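Ricin B lectin (Clostridium thermocellum, PDB 3VSF) is an exo-beta-1,3-galactanase that probably hydrolyses beta-1,3-galactan with a family 43 glycoside hydrolase module and carries a galactose-binding beta-trefoil module. Local coordinates at residues D422-L434 and R471-S485. Sequence-based numbering, arbitrary orientation.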
loop_
_atom_site.group_PDB
_atom_site.type_symbol
_atom_site.label_atom_id
_atom_site.label_comp_id
_atom_site.label_asym_id
_atom_site.label_seq_id
_atom_site.Cartn_x
_atom_site.Cartn_y
_atom_site.Cartn_z
ATOM N N ASP A 422 4.437 -13.167 -15.668
ATOM C CA ASP A 422 3.243 -13.665 -15.000
ATOM C C ASP A 422 2.425 -14.593 -15.890
ATOM O O ASP A 422 2.246 -14.329 -17.078
ATOM C CB ASP A 422 2.379 -12.485 -14.546
ATOM C CG ASP A 422 1.123 -12.924 -13.822
ATOM O OD1 ASP A 422 0.116 -13.219 -14.499
ATOM O OD2 ASP A 422 1.141 -12.964 -12.575
ATOM N N VAL A 423 1.931 -15.682 -15.308
ATOM C CA VAL A 423 1.016 -16.572 -16.010
ATOM C C VAL A 423 -0.407 -16.042 -15.867
ATOM O O VAL A 423 -1.013 -16.140 -14.800
ATOM C CB VAL A 423 1.084 -18.008 -15.463
ATOM C CG1 VAL A 423 0.173 -18.922 -16.266
ATOM C CG2 VAL A 423 2.516 -18.519 -15.491
ATOM N N LYS A 424 -0.929 -15.476 -16.951
ATOM C CA LYS A 424 -2.233 -14.816 -16.948
ATOM C C LYS A 424 -3.309 -15.582 -16.177
ATOM O O LYS A 424 -3.521 -16.774 -16.398
ATOM C CB LYS A 424 -2.694 -14.565 -18.386
ATOM C CG LYS A 424 -4.014 -13.820 -18.509
ATOM C CD LYS A 424 -4.380 -13.607 -19.971
ATOM C CE LYS A 424 -5.753 -12.974 -20.124
ATOM N NZ LYS A 424 -5.815 -11.615 -19.518
ATOM N N ASP A 425 -3.979 -14.880 -15.267
ATOM C CA ASP A 425 -5.101 -15.434 -14.511
ATOM C C ASP A 425 -4.753 -16.724 -13.770
ATOM O O ASP A 425 -5.621 -17.567 -13.541
ATOM C CB ASP A 425 -6.303 -15.662 -15.431
ATOM C CG ASP A 425 -6.774 -14.384 -16.101
ATOM O OD1 ASP A 425 -6.630 -13.303 -15.492
ATOM O OD2 ASP A 425 -7.289 -14.459 -17.237
ATOM N N GLU A 426 -3.487 -16.867 -13.393
ATOM C CA GLU A 426 -3.026 -18.044 -12.662
ATOM C C GLU A 426 -3.474 -19.343 -13.326
ATOM O O GLU A 426 -3.876 -20.289 -12.650
ATOM C CB GLU A 426 -3.511 -18.003 -11.211
ATOM C CG GLU A 426 -2.868 -16.911 -10.371
ATOM C CD GLU A 426 -3.343 -16.929 -8.932
ATOM O OE1 GLU A 426 -4.572 -16.932 -8.708
ATOM O OE2 GLU A 426 -2.486 -16.944 -8.022
ATOM N N SER A 427 -3.402 -19.378 -14.652
ATOM C CA SER A 427 -3.819 -20.549 -15.414
ATOM C C SER A 427 -2.996 -21.779 -15.053
ATOM O O SER A 427 -1.830 -21.670 -14.673
ATOM C CB SER A 427 -3.714 -20.270 -16.916
ATOM O OG SER A 427 -4.104 -21.400 -17.677
ATOM N N LYS A 428 -3.615 -22.949 -15.170
ATOM C CA LYS A 428 -2.938 -24.216 -14.919
ATOM C C LYS A 428 -2.993 -25.100 -16.158
ATOM O O LYS A 428 -2.645 -26.279 -16.105
ATOM C CB LYS A 428 -3.593 -24.952 -13.749
ATOM C CG LYS A 428 -3.347 -24.333 -12.384
ATOM C CD LYS A 428 -2.640 -25.321 -11.466
ATOM C CE LYS A 428 -2.731 -24.898 -10.009
ATOM N NZ LYS A 428 -2.007 -25.840 -9.109
ATOM N N GLU A 429 -3.435 -24.527 -17.272
ATOM C CA GLU A 429 -3.679 -25.299 -18.484
ATOM C C GLU A 429 -2.594 -25.099 -19.539
ATOM O O GLU A 429 -1.891 -24.087 -19.538
ATOM C CB GLU A 429 -5.044 -24.933 -19.072
ATOM C CG GLU A 429 -6.189 -25.008 -18.074
ATOM C CD GLU A 429 -6.401 -26.408 -17.533
ATOM O OE1 GLU A 429 -6.341 -27.371 -18.327
ATOM O OE2 GLU A 429 -6.623 -26.547 -16.311
ATOM N N ASP A 430 -2.463 -26.071 -20.435
ATOM C CA ASP A 430 -1.566 -25.938 -21.576
ATOM C C ASP A 430 -2.033 -24.796 -22.468
ATOM O O ASP A 430 -3.231 -24.614 -22.681
ATOM C CB ASP A 430 -1.518 -27.237 -22.386
ATOM C CG ASP A 430 -0.693 -28.318 -21.713
ATOM O OD1 ASP A 430 0.179 -27.977 -20.886
ATOM O OD2 ASP A 430 -0.910 -29.509 -22.022
ATOM N N GLY A 431 -1.084 -24.027 -22.989
ATOM C CA GLY A 431 -1.405 -22.924 -23.873
ATOM C C GLY A 431 -1.712 -21.650 -23.116
ATOM O O GLY A 431 -2.040 -20.627 -23.715
ATOM N N GLY A 432 -1.607 -21.715 -21.791
ATOM C CA GLY A 432 -1.835 -20.555 -20.948
ATOM C C GLY A 432 -0.851 -19.442 -21.251
ATOM O O GLY A 432 0.352 -19.585 -21.035
ATOM N N VAL A 433 -1.370 -18.326 -21.752
ATOM C CA VAL A 433 -0.538 -17.201 -22.165
ATOM C C VAL A 433 0.260 -16.589 -21.017
ATOM O O VAL A 433 -0.229 -16.487 -19.892
ATOM C CB VAL A 433 -1.390 -16.104 -22.839
ATOM C CG1 VAL A 433 -0.937 -14.719 -22.400
ATOM C CG2 VAL A 433 -1.339 -16.246 -24.353
ATOM N N LEU A 434 1.494 -16.191 -21.311
ATOM C CA LEU A 434 2.330 -15.480 -20.348
ATOM C C LEU A 434 2.314 -13.982 -20.627
ATOM O O LEU A 434 2.340 -13.556 -21.781
ATOM C CB LEU A 434 3.766 -16.005 -20.384
ATOM C CG LEU A 434 4.141 -17.076 -19.357
ATOM C CD1 LEU A 434 3.145 -18.224 -19.377
ATOM C CD2 LEU A 434 5.556 -17.582 -19.600
ATOM N N ARG A 471 4.849 -20.819 -28.308
ATOM C CA ARG A 471 3.669 -21.440 -28.904
ATOM C C ARG A 471 3.920 -21.983 -30.308
ATOM O O ARG A 471 4.444 -21.281 -31.173
ATOM C CB ARG A 471 2.499 -20.455 -28.941
ATOM C CG ARG A 471 1.235 -21.042 -29.551
ATOM C CD ARG A 471 0.214 -19.968 -29.876
ATOM N NE ARG A 471 -0.160 -19.187 -28.702
ATOM C CZ ARG A 471 -1.025 -19.595 -27.779
ATOM N NH1 ARG A 471 -1.601 -20.785 -27.889
ATOM N NH2 ARG A 471 -1.310 -18.818 -26.744
ATOM N N LYS A 472 3.533 -23.237 -30.521
ATOM C CA LYS A 472 3.602 -23.861 -31.838
ATOM C C LYS A 472 5.014 -23.912 -32.416
ATOM O O LYS A 472 5.188 -23.911 -33.635
ATOM C CB LYS A 472 2.672 -23.142 -32.817
ATOM C CG LYS A 472 1.444 -23.943 -33.208
ATOM C CD LYS A 472 0.503 -24.123 -32.035
ATOM C CE LYS A 472 -0.641 -25.056 -32.397
ATOM N NZ LYS A 472 -0.143 -26.420 -32.738
ATOM N N TRP A 473 6.015 -23.962 -31.545
ATOM C CA TRP A 473 7.405 -24.034 -31.983
ATOM C C TRP A 473 7.767 -22.882 -32.917
ATOM O O TRP A 473 8.678 -23.005 -33.736
ATOM C CB TRP A 473 7.674 -25.364 -32.690
ATOM C CG TRP A 473 7.598 -26.563 -31.798
ATOM C CD1 TRP A 473 6.482 -27.073 -31.202
ATOM C CD2 TRP A 473 8.681 -27.420 -31.419
ATOM N NE1 TRP A 473 6.805 -28.188 -30.466
ATOM C CE2 TRP A 473 8.150 -28.422 -30.584
ATOM C CE3 TRP A 473 10.051 -27.434 -31.700
ATOM C CZ2 TRP A 473 8.937 -29.428 -30.028
ATOM C CZ3 TRP A 473 10.833 -28.434 -31.148
ATOM C CH2 TRP A 473 10.273 -29.416 -30.321
ATOM N N SER A 474 7.053 -21.768 -32.794
ATOM C CA SER A 474 7.278 -20.617 -33.663
ATOM C C SER A 474 8.751 -20.233 -33.736
ATOM O O SER A 474 9.464 -20.258 -32.734
ATOM C CB SER A 474 6.453 -19.416 -33.205
ATOM O OG SER A 474 6.720 -18.287 -34.020
ATOM N N THR A 475 9.195 -19.872 -34.933
ATOM C CA THR A 475 10.583 -19.498 -35.158
ATOM C C THR A 475 10.671 -18.058 -35.656
ATOM O O THR A 475 11.744 -17.581 -36.025
ATOM C CB THR A 475 11.252 -20.443 -36.177
ATOM O OG1 THR A 475 12.627 -20.078 -36.351
ATOM C CG2 THR A 475 10.535 -20.376 -37.518
ATOM N N GLU A 476 9.536 -17.367 -35.651
ATOM C CA GLU A 476 9.457 -16.011 -36.182
ATOM C C GLU A 476 9.280 -14.971 -35.080
ATOM O O GLU A 476 9.012 -15.311 -33.929
ATOM C CB GLU A 476 8.307 -15.906 -37.184
ATOM C CG GLU A 476 8.348 -16.956 -38.280
ATOM C CD GLU A 476 9.601 -16.859 -39.127
ATOM O OE1 GLU A 476 10.025 -15.725 -39.430
ATOM O OE2 GLU A 476 10.163 -17.917 -39.483
ATOM N N ASP A 477 9.434 -13.701 -35.445
ATOM C CA ASP A 477 9.232 -12.602 -34.509
ATOM C C ASP A 477 7.769 -12.500 -34.096
ATOM O O ASP A 477 6.868 -12.667 -34.921
ATOM C CB ASP A 477 9.688 -11.275 -35.122
ATOM C CG ASP A 477 11.195 -11.113 -35.112
ATOM O OD1 ASP A 477 11.851 -11.684 -34.217
ATOM O OD2 ASP A 477 11.723 -10.406 -35.997
ATOM N N GLY A 478 7.537 -12.221 -32.818
ATOM C CA GLY A 478 6.187 -12.056 -32.310
ATOM C C GLY A 478 5.567 -13.360 -31.850
ATOM O O GLY A 478 4.386 -13.404 -31.506
ATOM N N GLY A 479 6.363 -14.424 -31.847
ATOM C CA GLY A 479 5.898 -15.718 -31.386
ATOM C C GLY A 479 5.401 -15.645 -29.955
ATOM O O GLY A 479 6.115 -15.183 -29.066
ATOM N N ILE A 480 4.173 -16.099 -29.732
ATOM C CA ILE A 480 3.562 -16.026 -28.412
ATOM C C ILE A 480 4.272 -16.923 -27.406
ATOM O O ILE A 480 4.462 -18.113 -27.650
ATOM C CB ILE A 480 2.066 -16.404 -28.450
ATOM C CG1 ILE A 480 1.262 -15.365 -29.232
ATOM C CG2 ILE A 480 1.517 -16.538 -27.038
ATOM C CD1 ILE A 480 1.403 -15.479 -30.736
ATOM N N ILE A 481 4.665 -16.342 -26.277
ATOM C CA ILE A 481 5.248 -17.112 -25.185
ATOM C C ILE A 481 4.140 -17.580 -24.251
ATOM O O ILE A 481 3.323 -16.780 -23.795
ATOM C CB ILE A 481 6.274 -16.288 -24.391
ATOM C CG1 ILE A 481 7.404 -15.823 -25.313
ATOM C CG2 ILE A 481 6.831 -17.104 -23.237
ATOM C CD1 ILE A 481 8.138 -16.956 -25.993
ATOM N N GLN A 482 4.114 -18.877 -23.970
ATOM C CA GLN A 482 3.020 -19.464 -23.207
ATOM C C GLN A 482 3.499 -20.443 -22.144
ATOM O O GLN A 482 4.687 -20.520 -21.830
ATOM C CB GLN A 482 2.049 -20.180 -24.147
ATOM C CG GLN A 482 2.653 -21.397 -24.832
ATOM C CD GLN A 482 1.692 -22.068 -25.795
ATOM O OE1 GLN A 482 0.679 -21.489 -26.185
ATOM N NE2 GLN A 482 2.007 -23.299 -26.181
ATOM N N GLN A 483 2.548 -21.192 -21.603
ATOM C CA GLN A 483 2.807 -22.182 -20.572
ATOM C C GLN A 483 2.431 -23.548 -21.131
ATOM O O GLN A 483 1.384 -23.695 -21.761
ATOM C CB GLN A 483 1.956 -21.862 -19.344
ATOM C CG GLN A 483 2.233 -22.716 -18.126
ATOM C CD GLN A 483 1.284 -22.404 -16.985
ATOM O OE1 GLN A 483 1.710 -22.059 -15.882
ATOM N NE2 GLN A 483 -0.013 -22.520 -17.248
ATOM N N TRP A 484 3.280 -24.547 -20.914
ATOM C CA TRP A 484 3.022 -25.874 -21.465
ATOM C C TRP A 484 3.753 -26.965 -20.692
ATOM O O TRP A 484 4.805 -26.724 -20.102
ATOM C CB TRP A 484 3.425 -25.918 -22.939
ATOM C CG TRP A 484 2.772 -27.019 -23.718
ATOM C CD1 TRP A 484 3.169 -28.322 -23.787
ATOM C CD2 TRP A 484 1.609 -26.909 -24.548
ATOM N NE1 TRP A 484 2.323 -29.032 -24.605
ATOM C CE2 TRP A 484 1.358 -28.187 -25.086
ATOM C CE3 TRP A 484 0.755 -25.855 -24.888
ATOM C CZ2 TRP A 484 0.289 -28.439 -25.942
ATOM C CZ3 TRP A 484 -0.306 -26.107 -25.738
ATOM C CH2 TRP A 484 -0.529 -27.388 -26.255
ATOM N N SER A 485 3.187 -28.167 -20.701
ATOM C CA SER A 485 3.791 -29.307 -20.022
ATOM C C SER A 485 5.185 -29.590 -20.568
ATOM O O SER A 485 5.465 -29.332 -21.739
ATOM C CB SER A 485 2.912 -30.549 -20.181
ATOM O OG SER A 485 1.602 -30.313 -19.698
#
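Q483 reaches from strand 479-484 into the loop 424-431. Its CG lies anti to the backbone N (chi1 -173°) and the chain stays extended, which carries the amide under V423, its NE2 edge to the loop carbonyls. NE2 donates to S427 O at 3.3 Å, almost straight at 167°. S427 O lies in the amide plane, but the donor stands above the carbonyl plane of S427. A second, weak bond runs from NE2 to E429 O. V423 CG1 lies over a face of the amide, 3.5 Å from Q483 OE1. S427 OG accepts from E429 N, an ST turn in the loop beside this amide. L434 continues the buried side: its CD1 rests on the Q482-Q483 backbone, and its CD2 meets I481 CG2 at 3.9 Å.

The outer end is more exposed. D430 sits over one face of the W484 ring, with CB 3.6 Å from the centroid of the six-membered ring, a CH-pi contact. Its carboxylate is stacked nearly parallel to the ring. D430 OD1 takes S485 OG on its syn lone pair and S485 N from above the carboxylate plane. R471 NH2, at the edge of the guanidinium, lies 3.5 Å from V433 CG2.

G431 N, in the type II turn E429-G432, bonds to Q483 O (2.8 Å); L434 N to I481 O (3.1 Å) joins the antiparallel strands. D422 and D425 belong to a known beta-D-galactose site, without sugar in this chain. In the beta-trefoil, strand 432-437 also pairs with strands 420-423 and 385-390, while I468 of strand 467-470 packs against L434 and I481.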